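Local coordinates for glycosyl hydrolases family 31 family protein (Aspergillus niger, PDB 6DRU) that probably catalyses the hydrolysis of xyloglucan oligosaccharides, releasing alpha-xylose from their non-reducing ends as a glycoside hydrolase of family 31, at residues A[141-144]-A[145-149]; A[374-377]-A[378-382]; A[436-439]-A[440-444]. All coordinates share one frame; numbering follows the deposited sequence.

Interaction 1 (A[141-144]-A[145-149]); sequences FSAT and PDEQI
Glu147 reaches back from the end of a type I beta turn, which runs from Thr144 to Glu147, to the backbone N of Thr144. Its own backbone makes the turn bond, Glu147 N to Thr144 O at 3.2 Å. Along the side chain, CB sits 3.7 Å from Thr144 OG1, where the two side chains cross at about a right angle. CG lies roughly opposite the backbone N of Glu147 (chi1 -150°), and the extended chain beyond it carries the carboxylate back to the start of the turn. There OE2 accepts a weak bond from Thr144 N at 3.4 Å and lies 3.6 Å from Ala143 CB, a methyl small enough to let the carboxylate approach the backbone. OE1, the other oxygen, is hydrogen-bonded to both Ser183 OG and Tyr187 OH, so two hydroxyls hold one oxygen of this buried acid while the grip of Thr144 N on the other is weak. A glutamate has the length to span the turn.

Pro145 suits the second position of the turn because its ring fixes phi near the -63° found here. Thr144 OG1 lies 3.7 Å from Asp146 OD1, but its hydrogen bond goes to Lys185 NZ, while Thr144 O also receives Lys163 NZ. The turn leads from strand 135-142, which pairs with strand 205-213 in a five-stranded antiparallel sheet, to strand 149-151 at the margin of the eight-stranded mixed sheet, and Ala143 packs on Thr206 of strand 205-213.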
ATOM      1  N   PHE A 141     -16.045  16.069 -14.385  1.00 53.59           N
ATOM      2  CA  PHE A 141     -17.188  16.802 -14.904  1.00 51.18           C
ATOM      3  C   PHE A 141     -16.772  17.545 -16.167  1.00 58.38           C
ATOM      4  O   PHE A 141     -15.615  17.949 -16.315  1.00 56.87           O
ATOM      5  CB  PHE A 141     -17.738  17.796 -13.869  1.00 50.90           C
ATOM      6  CG  PHE A 141     -17.988  17.190 -12.514  1.00 51.90           C
ATOM      7  CD1 PHE A 141     -16.991  17.175 -11.550  1.00 56.85           C
ATOM      8  CD2 PHE A 141     -19.223  16.643 -12.201  1.00 44.93           C
ATOM      9  CE1 PHE A 141     -17.219  16.620 -10.302  1.00 50.00           C
ATOM     10  CE2 PHE A 141     -19.456  16.086 -10.956  1.00 52.47           C
ATOM     11  CZ  PHE A 141     -18.454  16.075 -10.005  1.00 58.66           C
ATOM     12  N   SER A 142     -17.724  17.723 -17.078  1.00 60.13           N
ATOM     13  CA  SER A 142     -17.426  18.379 -18.343  1.00 57.38           C
ATOM     14  C   SER A 142     -17.185  19.871 -18.140  1.00 62.23           C
ATOM     15  O   SER A 142     -17.664  20.480 -17.179  1.00 51.62           O
ATOM     16  CB  SER A 142     -18.564  18.169 -19.339  1.00 50.97           C
ATOM     17  OG  SER A 142     -19.761  18.777 -18.881  1.00 61.14           O
ATOM     18  N   ALA A 143     -16.421  20.455 -19.061  1.00 62.60           N
ATOM     19  CA  ALA A 143     -16.139  21.883 -19.049  1.00 61.96           C
ATOM     20  C   ALA A 143     -15.991  22.370 -20.483  1.00 63.51           C
ATOM     21  O   ALA A 143     -15.694  21.596 -21.398  1.00 56.62           O
ATOM     22  CB  ALA A 143     -14.880  22.204 -18.235  1.00 54.90           C
ATOM     23  N   THR A 144     -16.198  23.670 -20.670  1.00 66.13           N
ATOM     24  CA  THR A 144     -16.052  24.279 -21.981  1.00 61.14           C
ATOM     25  C   THR A 144     -14.799  25.147 -22.021  1.00 61.71           C
ATOM     26  O   THR A 144     -14.352  25.644 -20.983  1.00 66.42           O
ATOM     27  CB  THR A 144     -17.274  25.135 -22.335  1.00 61.67           C
ATOM     28  OG1 THR A 144     -17.569  26.020 -21.247  1.00 72.40           O
ATOM     29  CG2 THR A 144     -18.480  24.253 -22.611  1.00 64.84           C
ATOM     30  N   PRO A 145     -14.203  25.346 -23.200  1.00 59.37           N
ATOM     31  CA  PRO A 145     -12.951  26.119 -23.256  1.00 59.27           C
ATOM     32  C   PRO A 145     -13.108  27.562 -22.807  1.00 55.60           C
ATOM     33  O   PRO A 145     -12.129  28.167 -22.353  1.00 71.74           O
ATOM     34  CB  PRO A 145     -12.553  26.033 -24.736  1.00 50.45           C
ATOM     35  CG  PRO A 145     -13.260  24.825 -25.255  1.00 55.17           C
ATOM     36  CD  PRO A 145     -14.555  24.773 -24.511  1.00 49.35           C
ATOM     37  N   ASP A 146     -14.306  28.127 -22.914  1.00 67.87           N
ATOM     38  CA  ASP A 146     -14.551  29.525 -22.593  1.00 76.91           C
ATOM     39  C   ASP A 146     -14.884  29.760 -21.124  1.00 78.34           C
ATOM     40  O   ASP A 146     -15.099  30.912 -20.729  1.00 83.08           O
ATOM     41  CB  ASP A 146     -15.681  30.070 -23.477  1.00 93.85           C
ATOM     42  CG  ASP A 146     -16.991  29.324 -23.279  1.00106.71           C
ATOM     43  OD1 ASP A 146     -17.701  29.593 -22.285  1.00103.29           O
ATOM     44  OD2 ASP A 146     -17.309  28.456 -24.121  1.00102.44           O
ATOM     45  N   GLU A 147     -14.933  28.710 -20.308  1.00 74.69           N
ATOM     46  CA  GLU A 147     -15.419  28.836 -18.944  1.00 67.90           C
ATOM     47  C   GLU A 147     -14.406  29.572 -18.072  1.00 67.80           C
ATOM     48  O   GLU A 147     -13.206  29.604 -18.353  1.00 67.58           O
ATOM     49  CB  GLU A 147     -15.715  27.461 -18.345  1.00 77.09           C
ATOM     50  CG  GLU A 147     -16.834  27.461 -17.317  1.00 74.46           C
ATOM     51  CD  GLU A 147     -17.259  26.063 -16.912  1.00 76.44           C
ATOM     52  OE1 GLU A 147     -17.907  25.924 -15.853  1.00 67.86           O
ATOM     53  OE2 GLU A 147     -16.934  25.102 -17.643  1.00 73.51           O
ATOM     54  N   GLN A 148     -14.912  30.173 -16.997  1.00 65.67           N
ATOM     55  CA  GLN A 148     -14.093  30.907 -16.046  1.00 67.66           C
ATOM     56  C   GLN A 148     -14.378  30.404 -14.639  1.00 65.55           C
ATOM     57  O   GLN A 148     -15.538  30.205 -14.266  1.00 63.41           O
ATOM     58  CB  GLN A 148     -14.355  32.415 -16.137  1.00 64.34           C
ATOM     59  CG  GLN A 148     -13.983  33.023 -17.478  1.00 64.07           C
ATOM     60  CD  GLN A 148     -14.119  34.532 -17.491  1.00 68.02           C
ATOM     61  OE1 GLN A 148     -13.977  35.190 -16.459  1.00 69.85           O
ATOM     62  NE2 GLN A 148     -14.404  35.088 -18.661  1.00 71.00           N
ATOM     63  N   ILE A 149     -13.317  30.197 -13.865  1.00 63.91           N
ATOM     64  CA  ILE A 149     -13.411  29.633 -12.523  1.00 59.01           C
ATOM     65  C   ILE A 149     -12.896  30.668 -11.533  1.00 51.61           C
ATOM     66  O   ILE A 149     -11.761  31.144 -11.662  1.00 57.85           O
ATOM     67  CB  ILE A 149     -12.621  28.322 -12.400  1.00 56.72           C
ATOM     68  CG1 ILE A 149     -13.080  27.317 -13.461  1.00 52.58           C
ATOM     69  CG2 ILE A 149     -12.765  27.744 -11.006  1.00 60.79           C
ATOM     70  CD1 ILE A 149     -14.561  27.017 -13.419  1.00 48.96           C
TER

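Interaction 2 (A[374-377]-A[378-382]); sequences KFLW and SMLKK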
ATOM      1  N   LYS A 374      -9.717  21.110  24.016  1.00 57.59           N
ATOM      2  CA  LYS A 374     -10.003  21.562  25.372  1.00 50.04           C
ATOM      3  C   LYS A 374      -8.725  21.797  26.157  1.00 60.40           C
ATOM      4  O   LYS A 374      -8.619  22.779  26.902  1.00 61.76           O
ATOM      5  CB  LYS A 374     -10.860  20.529  26.104  1.00 56.00           C
ATOM      6  CG  LYS A 374     -10.843  20.732  27.619  1.00 91.83           C
ATOM      7  CD  LYS A 374     -11.931  19.971  28.356  1.00 91.23           C
ATOM      8  CE  LYS A 374     -11.453  19.569  29.751  1.00 99.39           C
ATOM      9  NZ  LYS A 374     -10.612  20.623  30.380  1.00 88.86           N
ATOM     10  N   PHE A 375      -7.737  20.916  25.986  1.00 63.11           N
ATOM     11  CA  PHE A 375      -6.463  21.088  26.672  1.00 56.33           C
ATOM     12  C   PHE A 375      -5.811  22.409  26.293  1.00 61.32           C
ATOM     13  O   PHE A 375      -5.244  23.099  27.149  1.00 63.04           O
ATOM     14  CB  PHE A 375      -5.534  19.918  26.349  1.00 52.11           C
ATOM     15  CG  PHE A 375      -4.224  19.956  27.090  1.00 58.45           C
ATOM     16  CD1 PHE A 375      -3.157  20.700  26.614  1.00 57.10           C
ATOM     17  CD2 PHE A 375      -4.061  19.236  28.260  1.00 49.19           C
ATOM     18  CE1 PHE A 375      -1.957  20.731  27.296  1.00 60.32           C
ATOM     19  CE2 PHE A 375      -2.863  19.263  28.943  1.00 46.49           C
ATOM     20  CZ  PHE A 375      -1.811  20.012  28.460  1.00 63.00           C
ATOM     21  N   LEU A 376      -5.887  22.782  25.015  1.00 68.31           N
ATOM     22  CA  LEU A 376      -5.189  23.980  24.562  1.00 59.56           C
ATOM     23  C   LEU A 376      -5.898  25.245  25.030  1.00 59.39           C
ATOM     24  O   LEU A 376      -5.243  26.232  25.382  1.00 61.71           O
ATOM     25  CB  LEU A 376      -5.054  23.961  23.040  1.00 46.76           C
ATOM     26  CG  LEU A 376      -4.748  25.287  22.347  1.00 52.91           C
ATOM     27  CD1 LEU A 376      -3.336  25.742  22.669  1.00 58.62           C
ATOM     28  CD2 LEU A 376      -4.937  25.147  20.846  1.00 53.72           C
ATOM     29  N   TRP A 377      -7.234  25.232  25.064  1.00 57.24           N
ATOM     30  CA  TRP A 377      -7.947  26.399  25.570  1.00 56.36           C
ATOM     31  C   TRP A 377      -7.741  26.575  27.066  1.00 54.43           C
ATOM     32  O   TRP A 377      -7.688  27.709  27.552  1.00 64.34           O
ATOM     33  CB  TRP A 377      -9.440  26.306  25.259  1.00 53.76           C
ATOM     34  CG  TRP A 377     -10.165  27.531  25.706  1.00 59.23           C
ATOM     35  CD1 TRP A 377     -11.090  27.621  26.703  1.00 59.64           C
ATOM     36  CD2 TRP A 377      -9.997  28.857  25.191  1.00 61.26           C
ATOM     37  NE1 TRP A 377     -11.520  28.920  26.832  1.00 56.04           N
ATOM     38  CE2 TRP A 377     -10.863  29.698  25.917  1.00 60.10           C
ATOM     39  CE3 TRP A 377      -9.203  29.413  24.183  1.00 56.50           C
ATOM     40  CZ2 TRP A 377     -10.960  31.065  25.664  1.00 64.74           C
ATOM     41  CZ3 TRP A 377      -9.300  30.770  23.935  1.00 62.70           C
ATOM     42  CH2 TRP A 377     -10.171  31.581  24.672  1.00 63.83           C
ATOM     43  N   SER A 378      -7.630  25.472  27.810  1.00 65.74           N
ATOM     44  CA  SER A 378      -7.350  25.577  29.237  1.00 66.06           C
ATOM     45  C   SER A 378      -6.026  26.289  29.487  1.00 69.53           C
ATOM     46  O   SER A 378      -5.860  26.948  30.520  1.00 75.93           O
ATOM     47  CB  SER A 378      -7.341  24.188  29.873  1.00 65.24           C
ATOM     48  OG  SER A 378      -6.160  23.485  29.533  1.00 71.51           O
ATOM     49  N   MET A 379      -5.078  26.171  28.556  1.00 64.16           N
ATOM     50  CA  MET A 379      -3.820  26.899  28.667  1.00 64.45           C
ATOM     51  C   MET A 379      -3.990  28.360  28.266  1.00 64.56           C
ATOM     52  O   MET A 379      -3.512  29.263  28.961  1.00 66.98           O
ATOM     53  CB  MET A 379      -2.747  26.230  27.805  1.00 65.76           C
ATOM     54  CG  MET A 379      -2.346  24.841  28.273  1.00 68.13           C
ATOM     55  SD  MET A 379      -1.592  24.840  29.909  1.00 80.28           S
ATOM     56  CE  MET A 379      -2.836  23.958  30.847  1.00 72.65           C
ATOM     57  N   LEU A 380      -4.671  28.609  27.144  1.00 67.20           N
ATOM     58  CA  LEU A 380      -4.821  29.975  26.652  1.00 64.49           C
ATOM     59  C   LEU A 380      -5.683  30.817  27.587  1.00 72.23           C
ATOM     60  O   LEU A 380      -5.395  32.000  27.807  1.00 69.63           O
ATOM     61  CB  LEU A 380      -5.405  29.965  25.239  1.00 52.31           C
ATOM     62  CG  LEU A 380      -4.577  29.241  24.175  1.00 49.39           C
ATOM     63  CD1 LEU A 380      -5.100  29.551  22.780  1.00 47.97           C
ATOM     64  CD2 LEU A 380      -3.107  29.607  24.297  1.00 49.75           C
ATOM     65  N   LYS A 381      -6.745  30.231  28.145  1.00 70.70           N
ATOM     66  CA  LYS A 381      -7.593  30.991  29.057  1.00 72.80           C
ATOM     67  C   LYS A 381      -6.882  31.276  30.371  1.00 70.98           C
ATOM     68  O   LYS A 381      -7.087  32.337  30.971  1.00 70.97           O
ATOM     69  CB  LYS A 381      -8.902  30.243  29.316  1.00 57.25           C
ATOM     70  CG  LYS A 381      -9.756  30.860  30.410  1.00 65.08           C
ATOM     71  CD  LYS A 381     -10.963  29.997  30.733  1.00 83.40           C
ATOM     72  CE  LYS A 381     -11.968  30.749  31.601  1.00 88.36           C
ATOM     73  NZ  LYS A 381     -11.795  32.226  31.508  1.00 76.95           N
ATOM     74  N   LYS A 382      -6.024  30.358  30.815  1.00 65.35           N
ATOM     75  CA  LYS A 382      -5.316  30.552  32.075  1.00 72.68           C
ATOM     76  C   LYS A 382      -4.243  31.628  31.959  1.00 70.79           C
ATOM     77  O   LYS A 382      -4.113  32.479  32.846  1.00 71.11           O
ATOM     78  CB  LYS A 382      -4.691  29.229  32.516  1.00 81.79           C
ATOM     79  CG  LYS A 382      -3.854  29.311  33.778  1.00 85.69           C
ATOM     80  CD  LYS A 382      -3.087  28.016  34.002  1.00 87.55           C
ATOM     81  CE  LYS A 382      -3.977  26.796  33.809  1.00 94.93           C
ATOM     82  NZ  LYS A 382      -3.205  25.521  33.849  1.00 91.20           N
TER
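Trp377 holds CG anti to its backbone nitrogen (chi1 -177°), which swings the indole forward along the helix to meet Lys381 and Leu380 on the next turn. Lys381 places its CB over one face of the indole, a CH-pi contact 4.1 Å from the centroid of the five-membered ring. Its NZ reaches on to a salt bridge with Asp386; a lysine suits the place because its apolar CB can pack on the ring while the charge lies a long chain away. The benzo side of the indole meets Leu380 instead, CE3 lying 4.0 Å from Leu380 CB. Leu376 CD1 packs 4.0 Å from Leu380 CG, and both leucines lean on Leu324 of strand 319-328, as suits branched apolar residues on a buried helix face.

Ser378 turns OG between its own N and carbonyl carbon (chi1 75°), and the hydroxyl donates to Phe375 O at 2.6 Å. That carbonyl also takes a weak bond from Met379 N, so a serine fits inside the helix by sharing an acceptor of the preceding turn. Met379 makes an oblique Met-aromatic contact, SD 5.5 Å from the centroid of the Phe375 ring.

Bonds from residue i+4 back to i, such as Lys381 N to Trp377 O (2.8 Å), run through this alpha-helix. The apolar face of helix 370-385, packed on strand 319-328, gives the helix-on-strand layering of a TIM barrel, here the catalytic domain fold of family 31.

Interaction 3 (A[436-439]-A[440-444]); sequences GKLY and PWAHQ
Leu438 and Trp441 meet at the N-terminal start of helix 439-455, in the TIM-barrel domain, where residues 436-438 lead from helix 432-435 into the new helix. Seven of the eight touching residues are buried; Trp441 is the partly exposed one. The tight part is built on Leu438. Its CG stands anti to the backbone nitrogen (chi1 166°), which brings CD1 forward along the first turn, 3.7 Å from Trp441 CE3. The leucine and the indole cross obliquely, and the small alanine at Ala442 leaves the leucine methyl room beside the backbone. The ring of Trp441 is also met edge-to-face by Phe479 and Phe46, and a glycerol lies near it.

The part around Tyr439 and His443 is looser between the two segments. These side chains start one helical turn apart but do not meet each other; both direct their polar ends away from the two segments to Tyr365, Tyr439 OH bonding to Tyr365 O and His443 ND1 to Tyr365 OH. Lys437 likewise points away, and its ammonium bonds to Pro177 O. Proline, lacking an N-H, is well tolerated in the first turn of a helix, and the ring of Pro440 restricts phi to a helical value.

The first regular helical bonds follow at once. His443 N donates to Tyr439 O at 2.9 Å, an oxygen that also bonds to Ser367 OG. Ala442 N meets Leu438 O at 2.8 Å, and on the same residue pair Leu438 CD1 lies 4.1 Å from Ala442 CB.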
ATOM      1  N   GLY A 436      -6.754  15.568   6.251  1.00 55.02           N
ATOM      2  CA  GLY A 436      -5.776  16.603   6.556  1.00 55.93           C
ATOM      3  C   GLY A 436      -6.287  18.020   6.379  1.00 54.92           C
ATOM      4  O   GLY A 436      -5.902  18.920   7.132  1.00 54.81           O
ATOM      5  N   LYS A 437      -7.150  18.248   5.386  1.00 49.17           N
ATOM      6  CA  LYS A 437      -7.668  19.590   5.146  1.00 51.56           C
ATOM      7  C   LYS A 437      -8.480  20.123   6.317  1.00 53.77           C
ATOM      8  O   LYS A 437      -8.782  21.321   6.347  1.00 66.99           O
ATOM      9  CB  LYS A 437      -8.517  19.609   3.873  1.00 52.69           C
ATOM     10  CG  LYS A 437      -7.844  18.968   2.670  1.00 55.86           C
ATOM     11  CD  LYS A 437      -6.612  19.749   2.243  1.00 50.40           C
ATOM     12  CE  LYS A 437      -6.985  20.955   1.398  1.00 59.57           C
ATOM     13  NZ  LYS A 437      -6.273  22.187   1.834  1.00 63.29           N
ATOM     14  N   LEU A 438      -8.844  19.266   7.274  1.00 50.74           N
ATOM     15  CA  LEU A 438      -9.611  19.683   8.440  1.00 50.72           C
ATOM     16  C   LEU A 438      -8.756  20.375   9.494  1.00 51.31           C
ATOM     17  O   LEU A 438      -9.294  21.147  10.293  1.00 55.14           O
ATOM     18  CB  LEU A 438     -10.315  18.465   9.053  1.00 47.69           C
ATOM     19  CG  LEU A 438     -10.929  18.552  10.455  1.00 48.40           C
ATOM     20  CD1 LEU A 438     -12.106  19.511  10.479  1.00 45.70           C
ATOM     21  CD2 LEU A 438     -11.346  17.175  10.944  1.00 58.31           C
ATOM     22  N   TYR A 439      -7.440  20.138   9.493  1.00 53.26           N
ATOM     23  CA  TYR A 439      -6.603  20.572  10.613  1.00 56.43           C
ATOM     24  C   TYR A 439      -6.689  22.068  10.898  1.00 64.29           C
ATOM     25  O   TYR A 439      -6.979  22.433  12.051  1.00 60.61           O
ATOM     26  CB  TYR A 439      -5.152  20.132  10.379  1.00 49.21           C
ATOM     27  CG  TYR A 439      -4.265  20.345  11.583  1.00 57.37           C
ATOM     28  CD1 TYR A 439      -3.587  21.543  11.773  1.00 61.85           C
ATOM     29  CD2 TYR A 439      -4.112  19.349  12.537  1.00 65.07           C
ATOM     30  CE1 TYR A 439      -2.780  21.739  12.877  1.00 61.03           C
ATOM     31  CE2 TYR A 439      -3.307  19.535  13.642  1.00 68.44           C
ATOM     32  CZ  TYR A 439      -2.643  20.732  13.808  1.00 64.69           C
ATOM     33  OH  TYR A 439      -1.841  20.918  14.910  1.00 60.37           O
ATOM     34  N   PRO A 440      -6.451  22.978   9.942  1.00 58.22           N
ATOM     35  CA  PRO A 440      -6.564  24.405  10.283  1.00 52.96           C
ATOM     36  C   PRO A 440      -7.989  24.831  10.583  1.00 58.48           C
ATOM     37  O   PRO A 440      -8.198  25.741  11.394  1.00 56.27           O
ATOM     38  CB  PRO A 440      -6.013  25.108   9.037  1.00 55.26           C
ATOM     39  CG  PRO A 440      -6.296  24.162   7.931  1.00 64.85           C
ATOM     40  CD  PRO A 440      -6.119  22.788   8.516  1.00 55.96           C
ATOM     41  N   TRP A 441      -8.975  24.196   9.946  1.00 58.79           N
ATOM     42  CA  TRP A 441     -10.372  24.488  10.246  1.00 59.62           C
ATOM     43  C   TRP A 441     -10.704  24.131  11.690  1.00 51.61           C
ATOM     44  O   TRP A 441     -11.371  24.902  12.392  1.00 49.68           O
ATOM     45  CB  TRP A 441     -11.266  23.720   9.272  1.00 53.89           C
ATOM     46  CG  TRP A 441     -12.714  24.100   9.280  1.00 51.87           C
ATOM     47  CD1 TRP A 441     -13.337  24.963   8.427  1.00 50.90           C
ATOM     48  CD2 TRP A 441     -13.728  23.608  10.165  1.00 56.37           C
ATOM     49  NE1 TRP A 441     -14.676  25.046   8.731  1.00 54.93           N
ATOM     50  CE2 TRP A 441     -14.940  24.224   9.795  1.00 58.08           C
ATOM     51  CE3 TRP A 441     -13.728  22.711  11.238  1.00 49.92           C
ATOM     52  CZ2 TRP A 441     -16.138  23.973  10.459  1.00 51.40           C
ATOM     53  CZ3 TRP A 441     -14.919  22.462  11.896  1.00 55.71           C
ATOM     54  CH2 TRP A 441     -16.107  23.091  11.504  1.00 58.83           C
ATOM     55  N   ALA A 442     -10.236  22.971  12.154  1.00 46.46           N
ATOM     56  CA  ALA A 442     -10.458  22.578  13.540  1.00 54.20           C
ATOM     57  C   ALA A 442      -9.617  23.393  14.511  1.00 60.48           C
ATOM     58  O   ALA A 442      -9.982  23.498  15.687  1.00 56.23           O
ATOM     59  CB  ALA A 442     -10.165  21.089  13.720  1.00 54.54           C
ATOM     60  N   HIS A 443      -8.500  23.962  14.051  1.00 69.37           N
ATOM     61  CA  HIS A 443      -7.714  24.840  14.912  1.00 55.39           C
ATOM     62  C   HIS A 443      -8.444  26.156  15.160  1.00 56.58           C
ATOM     63  O   HIS A 443      -8.472  26.651  16.293  1.00 56.99           O
ATOM     64  CB  HIS A 443      -6.338  25.087  14.294  1.00 48.69           C
ATOM     65  CG  HIS A 443      -5.335  25.648  15.254  1.00 48.55           C
ATOM     66  ND1 HIS A 443      -5.166  25.151  16.527  1.00 49.37           N
ATOM     67  CD2 HIS A 443      -4.443  26.658  15.124  1.00 53.24           C
ATOM     68  CE1 HIS A 443      -4.215  25.832  17.142  1.00 48.83           C
ATOM     69  NE2 HIS A 443      -3.757  26.749  16.310  1.00 48.87           N
ATOM     70  N   GLN A 444      -9.034  26.741  14.111  1.00 55.26           N
ATOM     71  CA  GLN A 444      -9.919  27.885  14.308  1.00 62.39           C
ATOM     72  C   GLN A 444     -11.064  27.525  15.243  1.00 63.34           C
ATOM     73  O   GLN A 444     -11.431  28.311  16.125  1.00 61.85           O
ATOM     74  CB  GLN A 444     -10.474  28.366  12.966  1.00 53.90           C
ATOM     75  CG  GLN A 444      -9.433  28.806  11.957  1.00 59.14           C
ATOM     76  CD  GLN A 444     -10.060  29.273  10.657  1.00 54.60           C
ATOM     77  OE1 GLN A 444     -10.428  28.466   9.804  1.00 57.78           O
ATOM     78  NE2 GLN A 444     -10.194  30.584  10.503  1.00 64.00           N
TER

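In the fold
Interactions 2 and 3 belong to the same TIM-barrel domain, with centres about 18 Å apart, and touch directly where Leu376 CD2 packs 3.8 Å from His443 CE1. Tyr365 joins them further, since it touches Leu376 and bonds to Tyr439 and His443. Both lie near the active site: from side chain to side chain, Leu380 is about 11 Å and His443 about 8 Å from Asp395, and the side chain of His443 is about 12 Å from the bound xylose. Interaction 1 stands apart, its centre about 47 Å from that of interaction 2 and 30 Å from that of interaction 3, in a beta-rich region beside an attached glycan.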